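Side-chain contacts in F-actin-capping protein subunit alpha (Plasmodium berghei, PDB 7A0H), which probably caps the fast-growing barbed ends of actin filaments, blocking subunit exchange there without severing them, and forms an asymmetric homodimer: residues Lys235-Thr240 and Leu251-Glu256; Glu7-Ile12 and Asn38-Asn43; Asn271-Ser274 and Lys278-Arg281. All coordinates share one frame; numbering follows the deposited sequence.

Contact 1. Residues Lys235-Thr240 and Leu251-Glu256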
loop_
_atom_site.group_PDB
_atom_site.type_symbol
_atom_site.label_atom_id
_atom_site.label_comp_id
_atom_site.label_asym_id
_atom_site.label_seq_id
_atom_site.Cartn_x
_atom_site.Cartn_y
_atom_site.Cartn_z
ATOM N N LYS A 235 27.177 -3.180 14.942
ATOM C CA LYS A 235 27.826 -3.878 16.048
ATOM C C LYS A 235 29.351 -3.851 15.932
ATOM O O LYS A 235 29.919 -4.104 14.857
ATOM C CB LYS A 235 27.353 -5.371 16.087
ATOM C CG LYS A 235 25.804 -5.572 16.154
ATOM C CD LYS A 235 25.238 -5.031 17.456
ATOM C CE LYS A 235 23.882 -5.596 17.724
ATOM N NZ LYS A 235 23.273 -5.012 18.959
ATOM N N ARG A 236 30.012 -3.616 17.054
ATOM C CA ARG A 236 31.469 -3.799 17.189
ATOM C C ARG A 236 31.752 -5.242 17.590
ATOM O O ARG A 236 31.146 -5.769 18.522
ATOM C CB ARG A 236 32.072 -2.871 18.250
ATOM C CG ARG A 236 32.219 -1.403 17.809
ATOM C CD ARG A 236 32.661 -0.392 18.915
ATOM N NE ARG A 236 33.031 0.916 18.325
ATOM C CZ ARG A 236 32.349 2.079 18.408
ATOM N NH1 ARG A 236 31.202 2.220 19.076
ATOM N NH2 ARG A 236 32.849 3.145 17.801
ATOM N N VAL A 237 32.637 -5.872 16.866
ATOM C CA VAL A 237 32.956 -7.268 17.042
ATOM C C VAL A 237 34.480 -7.397 17.211
ATOM O O VAL A 237 35.248 -6.793 16.451
ATOM C CB VAL A 237 32.472 -8.059 15.822
ATOM C CG1 VAL A 237 32.685 -9.592 16.027
ATOM C CG2 VAL A 237 31.031 -7.679 15.561
ATOM N N SER A 238 34.909 -8.239 18.152
ATOM C CA SER A 238 36.341 -8.525 18.354
ATOM C C SER A 238 36.764 -9.733 17.531
ATOM O O SER A 238 36.104 -10.775 17.562
ATOM C CB SER A 238 36.627 -8.786 19.844
ATOM O OG SER A 238 36.499 -7.582 20.623
ATOM N N VAL A 239 37.885 -9.621 16.818
ATOM C CA VAL A 239 38.289 -10.641 15.873
ATOM C C VAL A 239 39.792 -10.751 15.950
ATOM O O VAL A 239 40.469 -9.898 16.511
ATOM C CB VAL A 239 37.862 -10.307 14.402
ATOM C CG1 VAL A 239 36.400 -10.181 14.335
ATOM C CG2 VAL A 239 38.522 -9.026 13.952
ATOM N N THR A 240 40.308 -11.768 15.287
ATOM C CA THR A 240 41.743 -12.035 15.157
ATOM C C THR A 240 42.083 -12.247 13.672
ATOM O O THR A 240 41.215 -12.231 12.806
ATOM C CB THR A 240 42.182 -13.304 15.934
ATOM O OG1 THR A 240 41.583 -14.470 15.339
ATOM C CG2 THR A 240 41.726 -13.241 17.384
ATOM N N LEU A 251 29.055 -14.304 11.849
ATOM C CA LEU A 251 27.838 -15.086 11.842
ATOM C C LEU A 251 27.167 -15.138 13.214
ATOM O O LEU A 251 25.936 -15.179 13.258
ATOM C CB LEU A 251 28.072 -16.522 11.327
ATOM C CG LEU A 251 27.605 -16.521 9.783
ATOM C CD1 LEU A 251 26.117 -16.102 9.586
ATOM C CD2 LEU A 251 28.547 -15.609 8.993
ATOM N N SER A 252 27.913 -15.001 14.346
ATOM C CA SER A 252 27.205 -15.056 15.653
ATOM C C SER A 252 26.356 -13.811 15.871
ATOM O O SER A 252 25.249 -13.888 16.412
ATOM C CB SER A 252 28.178 -15.262 16.850
ATOM O OG SER A 252 27.494 -15.012 18.088
ATOM N N VAL A 253 26.841 -12.658 15.436
ATOM C CA VAL A 253 26.083 -11.403 15.509
ATOM C C VAL A 253 24.840 -11.418 14.604
ATOM O O VAL A 253 23.783 -10.878 14.948
ATOM C CB VAL A 253 26.999 -10.255 15.075
ATOM C CG1 VAL A 253 26.173 -8.980 15.028
ATOM C CG2 VAL A 253 28.173 -10.070 16.008
ATOM N N ILE A 254 24.974 -11.928 13.393
ATOM C CA ILE A 254 23.818 -12.107 12.525
ATOM C C ILE A 254 22.800 -13.018 13.191
ATOM O O ILE A 254 21.586 -12.732 13.173
ATOM C CB ILE A 254 24.266 -12.652 11.146
ATOM C CG1 ILE A 254 24.955 -11.541 10.339
ATOM C CG2 ILE A 254 23.101 -13.166 10.359
ATOM C CD1 ILE A 254 25.805 -12.114 9.235
ATOM N N ARG A 255 23.272 -14.130 13.803
ATOM C CA ARG A 255 22.351 -15.039 14.501
ATOM C C ARG A 255 21.532 -14.283 15.557
ATOM O O ARG A 255 20.305 -14.416 15.651
ATOM C CB ARG A 255 23.134 -16.211 15.131
ATOM C CG ARG A 255 22.298 -17.122 16.068
ATOM C CD ARG A 255 23.069 -18.391 16.529
ATOM N NE ARG A 255 24.351 -18.029 17.159
ATOM C CZ ARG A 255 25.382 -18.840 17.252
ATOM N NH1 ARG A 255 25.274 -20.109 16.788
ATOM N NH2 ARG A 255 26.492 -18.380 17.803
ATOM N N GLU A 256 22.190 -13.402 16.292
ATOM C CA GLU A 256 21.522 -12.677 17.368
ATOM C C GLU A 256 20.619 -11.582 16.834
ATOM O O GLU A 256 19.531 -11.326 17.384
ATOM C CB GLU A 256 22.607 -12.056 18.254
ATOM C CG GLU A 256 22.126 -11.512 19.559
ATOM C CD GLU A 256 23.050 -10.427 20.140
ATOM O OE1 GLU A 256 24.037 -10.028 19.458
ATOM O OE2 GLU A 256 22.732 -9.935 21.261
#

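Contact 2. Residues Glu7-Ile12 and Asn38-Asn43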
loop_
_atom_site.group_PDB
_atom_site.type_symbol
_atom_site.label_atom_id
_atom_site.label_comp_id
_atom_site.label_asym_id
_atom_site.label_seq_id
_atom_site.Cartn_x
_atom_site.Cartn_y
_atom_site.Cartn_z
ATOM N N GLU A 7 6.257 13.696 -19.905
ATOM C CA GLU A 7 5.071 13.479 -19.083
ATOM C C GLU A 7 4.658 12.007 -19.077
ATOM O O GLU A 7 4.130 11.531 -18.067
ATOM C CB GLU A 7 3.925 14.396 -19.551
ATOM C CG GLU A 7 4.219 15.916 -19.415
ATOM C CD GLU A 7 4.518 16.363 -17.973
ATOM O OE1 GLU A 7 3.746 16.024 -17.048
ATOM O OE2 GLU A 7 5.542 17.054 -17.764
ATOM N N LYS A 8 4.881 11.279 -20.184
ATOM C CA LYS A 8 4.603 9.845 -20.196
ATOM C C LYS A 8 5.526 9.107 -19.233
ATOM O O LYS A 8 5.161 8.058 -18.683
ATOM C CB LYS A 8 4.781 9.247 -21.599
ATOM C CG LYS A 8 3.857 9.755 -22.731
ATOM C CD LYS A 8 4.144 9.043 -24.097
ATOM C CE LYS A 8 3.279 9.544 -25.281
ATOM N NZ LYS A 8 3.567 8.816 -26.561
ATOM N N LYS A 9 6.733 9.644 -19.038
ATOM C CA LYS A 9 7.732 9.062 -18.158
ATOM C C LYS A 9 7.355 9.333 -16.723
ATOM O O LYS A 9 7.479 8.453 -15.853
ATOM C CB LYS A 9 9.101 9.659 -18.465
ATOM C CG LYS A 9 9.720 9.198 -19.776
ATOM C CD LYS A 9 11.187 9.608 -19.878
ATOM C CE LYS A 9 11.825 9.069 -21.147
ATOM N NZ LYS A 9 13.260 9.409 -21.216
ATOM N N LYS A 10 6.921 10.577 -16.474
ATOM C CA LYS A 10 6.501 10.943 -15.133
ATOM C C LYS A 10 5.363 10.058 -14.696
ATOM O O LYS A 10 5.296 9.654 -13.535
ATOM C CB LYS A 10 6.075 12.399 -15.098
ATOM C CG LYS A 10 7.207 13.341 -15.405
ATOM C CD LYS A 10 6.758 14.774 -15.362
ATOM C CE LYS A 10 7.900 15.700 -15.718
ATOM N NZ LYS A 10 7.444 17.120 -15.852
ATOM N N PHE A 11 4.504 9.682 -15.638
ATOM C CA PHE A 11 3.366 8.848 -15.289
ATOM C C PHE A 11 3.767 7.394 -15.103
ATOM O O PHE A 11 3.329 6.753 -14.143
ATOM C CB PHE A 11 2.306 8.958 -16.386
ATOM C CG PHE A 11 1.148 8.052 -16.191
ATOM C CD1 PHE A 11 0.230 8.298 -15.202
ATOM C CD2 PHE A 11 0.968 6.964 -17.003
ATOM C CE1 PHE A 11 -0.828 7.462 -15.030
ATOM C CE2 PHE A 11 -0.088 6.133 -16.826
ATOM C CZ PHE A 11 -0.986 6.379 -15.845
ATOM N N ILE A 12 4.631 6.878 -15.984
ATOM C CA ILE A 12 5.103 5.497 -15.864
ATOM C C ILE A 12 5.862 5.307 -14.567
ATOM O O ILE A 12 5.762 4.270 -13.903
ATOM C CB ILE A 12 5.968 5.132 -17.090
ATOM C CG1 ILE A 12 5.083 4.845 -18.299
ATOM C CG2 ILE A 12 6.840 3.925 -16.742
ATOM C CD1 ILE A 12 5.807 4.746 -19.612
ATOM N N ASN A 38 7.144 2.250 -28.794
ATOM C CA ASN A 38 8.137 3.280 -28.526
ATOM C C ASN A 38 9.336 2.686 -27.809
ATOM O O ASN A 38 9.305 2.457 -26.605
ATOM C CB ASN A 38 7.509 4.405 -27.722
ATOM C CG ASN A 38 8.438 5.552 -27.546
ATOM O OD1 ASN A 38 9.654 5.376 -27.404
ATOM N ND2 ASN A 38 7.884 6.752 -27.594
ATOM N N ALA A 39 10.427 2.495 -28.543
ATOM C CA ALA A 39 11.595 1.833 -27.983
ATOM C C ALA A 39 12.240 2.642 -26.873
ATOM O O ALA A 39 12.955 2.061 -26.051
ATOM C CB ALA A 39 12.611 1.551 -29.112
ATOM N N ILE A 40 12.013 3.957 -26.828
ATOM C CA ILE A 40 12.570 4.772 -25.757
ATOM C C ILE A 40 11.908 4.427 -24.443
ATOM O O ILE A 40 12.565 4.316 -23.388
ATOM C CB ILE A 40 12.411 6.272 -26.065
ATOM C CG1 ILE A 40 13.353 6.663 -27.192
ATOM C CG2 ILE A 40 12.632 7.096 -24.788
ATOM C CD1 ILE A 40 13.241 8.093 -27.644
ATOM N N ILE A 41 10.596 4.222 -24.482
ATOM C CA ILE A 41 9.911 3.937 -23.224
ATOM C C ILE A 41 9.960 2.459 -22.894
ATOM O O ILE A 41 9.754 2.108 -21.742
ATOM C CB ILE A 41 8.464 4.473 -23.238
ATOM C CG1 ILE A 41 7.481 3.522 -23.901
ATOM C CG2 ILE A 41 8.441 5.873 -23.847
ATOM C CD1 ILE A 41 6.757 2.673 -22.903
ATOM N N GLN A 42 10.246 1.592 -23.867
ATOM C CA GLN A 42 10.557 0.215 -23.523
ATOM C C GLN A 42 11.837 0.175 -22.723
ATOM O O GLN A 42 11.907 -0.501 -21.712
ATOM C CB GLN A 42 10.643 -0.624 -24.787
ATOM C CG GLN A 42 9.244 -0.812 -25.348
ATOM C CD GLN A 42 8.670 -2.172 -25.071
ATOM O OE1 GLN A 42 9.332 -3.034 -24.465
ATOM N NE2 GLN A 42 7.409 -2.368 -25.455
ATOM N N ASN A 43 12.814 0.982 -23.101
ATOM C CA ASN A 43 14.107 1.040 -22.440
ATOM C C ASN A 43 14.069 1.818 -21.135
ATOM O O ASN A 43 14.734 1.422 -20.163
ATOM C CB ASN A 43 15.120 1.635 -23.412
ATOM C CG ASN A 43 15.438 0.690 -24.560
ATOM O OD1 ASN A 43 15.376 -0.542 -24.400
ATOM N ND2 ASN A 43 15.721 1.252 -25.735
#

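Contact 3. Residues Asn271-Ser274 and Lys278-Arg281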
loop_
_atom_site.group_PDB
_atom_site.type_symbol
_atom_site.label_atom_id
_atom_site.label_comp_id
_atom_site.label_asym_id
_atom_site.label_seq_id
_atom_site.Cartn_x
_atom_site.Cartn_y
_atom_site.Cartn_z
ATOM N N ASN A 271 -3.037 -1.758 17.885
ATOM C CA ASN A 271 -3.412 -0.634 18.741
ATOM C C ASN A 271 -4.932 -0.613 18.913
ATOM O O ASN A 271 -5.672 -0.752 17.935
ATOM C CB ASN A 271 -2.906 0.682 18.138
ATOM C CG ASN A 271 -3.109 1.895 19.066
ATOM O OD1 ASN A 271 -3.791 1.810 20.071
ATOM N ND2 ASN A 271 -2.530 3.033 18.700
ATOM N N THR A 272 -5.412 -0.573 20.166
ATOM C CA THR A 272 -6.842 -0.423 20.434
ATOM C C THR A 272 -7.178 0.966 20.985
ATOM O O THR A 272 -8.186 1.128 21.665
ATOM C CB THR A 272 -7.396 -1.497 21.369
ATOM O OG1 THR A 272 -7.027 -2.793 20.886
ATOM C CG2 THR A 272 -8.941 -1.428 21.381
ATOM N N SER A 273 -6.338 1.966 20.714
ATOM C CA SER A 273 -6.694 3.363 20.964
ATOM C C SER A 273 -8.057 3.661 20.329
ATOM O O SER A 273 -8.580 2.840 19.570
ATOM C CB SER A 273 -5.588 4.267 20.416
ATOM O OG SER A 273 -5.883 5.630 20.645
ATOM N N SER A 274 -8.688 4.789 20.686
ATOM C CA SER A 274 -10.015 5.128 20.174
ATOM C C SER A 274 -9.984 5.832 18.820
ATOM O O SER A 274 -10.900 5.662 17.993
ATOM C CB SER A 274 -10.709 6.038 21.179
ATOM O OG SER A 274 -9.996 7.263 21.244
ATOM N N LYS A 278 -8.133 7.815 12.511
ATOM C CA LYS A 278 -7.158 8.884 12.334
ATOM C C LYS A 278 -5.734 8.506 12.766
ATOM O O LYS A 278 -4.831 9.341 12.600
ATOM C CB LYS A 278 -7.634 10.153 13.057
ATOM C CG LYS A 278 -7.796 10.048 14.568
ATOM C CD LYS A 278 -8.842 11.056 15.142
ATOM C CE LYS A 278 -10.260 10.439 15.239
ATOM N NZ LYS A 278 -11.324 11.250 15.970
ATOM N N ASN A 279 -5.511 7.316 13.371
ATOM C CA ASN A 279 -4.233 6.971 13.999
ATOM C C ASN A 279 -3.213 6.444 12.986
ATOM O O ASN A 279 -3.418 5.411 12.334
ATOM C CB ASN A 279 -4.461 5.938 15.121
ATOM C CG ASN A 279 -3.373 5.978 16.251
ATOM O OD1 ASN A 279 -2.176 6.020 15.989
ATOM N ND2 ASN A 279 -3.819 5.945 17.510
ATOM N N THR A 280 -2.068 7.125 12.923
ATOM C CA THR A 280 -0.981 6.684 12.069
ATOM C C THR A 280 -0.444 5.317 12.472
ATOM O O THR A 280 0.159 4.625 11.645
ATOM C CB THR A 280 0.182 7.674 12.123
ATOM O OG1 THR A 280 0.705 7.717 13.464
ATOM C CG2 THR A 280 -0.275 9.064 11.698
ATOM N N ARG A 281 -0.552 4.950 13.749
ATOM C CA ARG A 281 0.027 3.696 14.242
ATOM C C ARG A 281 -1.121 2.773 14.642
ATOM O O ARG A 281 -1.660 2.879 15.747
ATOM C CB ARG A 281 0.972 3.943 15.423
ATOM C CG ARG A 281 1.908 5.054 15.180
ATOM C CD ARG A 281 2.619 5.460 16.417
ATOM N NE ARG A 281 3.289 6.720 16.118
ATOM C CZ ARG A 281 3.796 7.545 17.026
ATOM N NH1 ARG A 281 3.717 7.247 18.317
ATOM N NH2 ARG A 281 4.370 8.679 16.636
HETATM O O HOH W 1 -2.067 5.650 20.162
#

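Contact 1. Residues Lys235-Thr240 and Leu251-Glu256
Val253, whose two methyls meet Lys235 and Val237, stands on a helical turn closed by the backbone bond from Arg255 N to Leu251 O (2.9 Å). The contact itself is apolar, and it depends on the branching of one valine. Val253 CG1 lies anti to its own backbone N (chi1 175°) and packs on the first carbons of the lysine, 3.6 Å from Lys235 CG and 3.9 Å from Lys235 CB. Val253 CG2 takes the other direction and meets Val237 CG2 at 3.8 Å, methyl against methyl. A beta-branched residue suits this place because its two short arms diverge close to the helix, each serving a different residue of the strand. On the strand side, Lys235 and Val237 are two positions apart and therefore face the helix together, while Arg236 between them points away from it.

The lysine works in two halves. Its CB and CG behave as hydrocarbon, and the bend at chi2 (-65°) takes the otherwise extended remainder along the helix toward the exposed Glu256. There Lys235 NZ comes within 5.1 Å of Glu256 OE1, too far for a salt bridge, although the opposite charges may still attract weakly. Val237 is buried and wholly apolar, as befits a side chain enclosed between sheet and helix.

Strand 223-238 borders strand 206-220, to which Lys235 and Val237 are tied by backbone hydrogen bonds with Leu209 and Ile207. Val253 also rests on Leu209, so helix 243-266 packs over strand 206-220 as well as strand 223-238, consistent with the capping-protein fold, in which a long helix packs on the central antiparallel sheet. Elsewhere on this helix Leu251 packs against helix 112-131, and Arg255 NH1 is hydrogen-bonded to Tyr131 OH.

Contact 2. Residues Glu7-Ile12 and Asn38-Asn43
Ile12 and Ile41 meet end to end through their terminal methyls, Ile12 CD1 lying 4.0 Å from Ile41 CD1, with the two side chains running at about a right angle to one another. The crossing brings only the methyl ends within 4.2 Å, and both side chains also pack on further residues of the helices. Ile41 reaches its position with CG1 set between the backbone N and the carbonyl carbon (chi1 84°), an uncommon choice for isoleucine in a helix. Isoleucine fits both places, being long enough to bridge two helices and wholly apolar in a buried setting.

Nearer the surface, Lys9 reaches over to the second helix with a nearly straight chain, bringing Lys9 CE to 4.2 Å from Ile40 CG2. Its methylenes partly cover Ile40, which remains largely exposed and also touches Leu5.

Both isoleucines of the second helix follow an N-cap. Asn38 OD1 accepts from Ile40 N at 2.8 Å, in the carbonyl plane, and from Ile41 N at 3.3 Å, a donor 60° above that plane. Asparagine is well suited to this position, since its short amide can turn back and satisfy N-H groups of the first turn, which lack the usual carbonyl four residues back within the helix; Ile41 N also makes a weak bond to Asn38 O.

Helices 3-18, 21-35 and 39-55 form the N-terminal helical bundle: Ile12 also touches Leu31, Phe44 and Ile45, and Ile41 touches Phe35. Another face of helix 3-18 meets the second subunit, where Glu7 packs on Ile34 and Phe11 on Asn30 of that chain, consistent with the intertwined stalk of capping proteins.

Contact 3. Residues Asn271-Ser274 and Lys278-Arg281
Asn271 reaches Arg281, giving a hydrogen from ND2 to Arg281 O at 3.1 Å. The acceptor lies close to the plane of the Asn271 amide, and the donor sits almost straight out from the carbonyl (C=O...N 170°). At the other end of the same amide, Asn271 OD1 takes a hydrogen from Ser273 N at 2.6 Å, forming an Asx turn. With both ends engaged, rotation of the amide is fixed.

Asn279 faces it with its amide plane turned 74° away. Its OD1 accepts from Arg281 N at 3.0 Å, a second Asx turn, which helps to hold the backbone whose carbonyl Asn271 uses. The two ND2 atoms of Asn271 and Asn279 lie 3.4 Å apart and, as donors both, do not bond; a water accepts from each, at 3.0 Å from Asn271 ND2 and 3.2 Å from Asn279 ND2. Asn279 ND2 also reaches Asp275 OD1, an acceptor shared with Ser273 OG. Asparagine suits both positions because it combines a donor and an acceptor on a short arm. Arg281 contributes its backbone, while its long side chain leads away.

These residues belong to the loop joining strands 268-270 and 283-285, and a backbone hydrogen bond between Asn271 and Lys282 also links the two arms of the loop. Ser274 O accepts from Asn266 ND2 of the second subunit, and Thr280 packs on Phe220 of the same neighbouring chain.

In the fold
Along the chain the contacts follow one another without overlap: contact 2 closes first, then contact 1, then contact 3. Contacts 1 and 2 lie on opposite sides of the chain's centre, their own centres 46 Å apart; contact 3 is 38 Å from contact 1 and 40 Å from contact 2, centre to centre, and none touches another. They share no helix or strand. Contact 2 belongs to the N-terminal helices, contact 1 joins the central antiparallel sheet of this chain to helix 243-266, and contact 3 shapes the loop beyond that helix. Contacts 2 and 3 both adjoin the second subunit, so widely separated parts of the chain take part in the homodimer, whereas contact 1 is internal to one subunit.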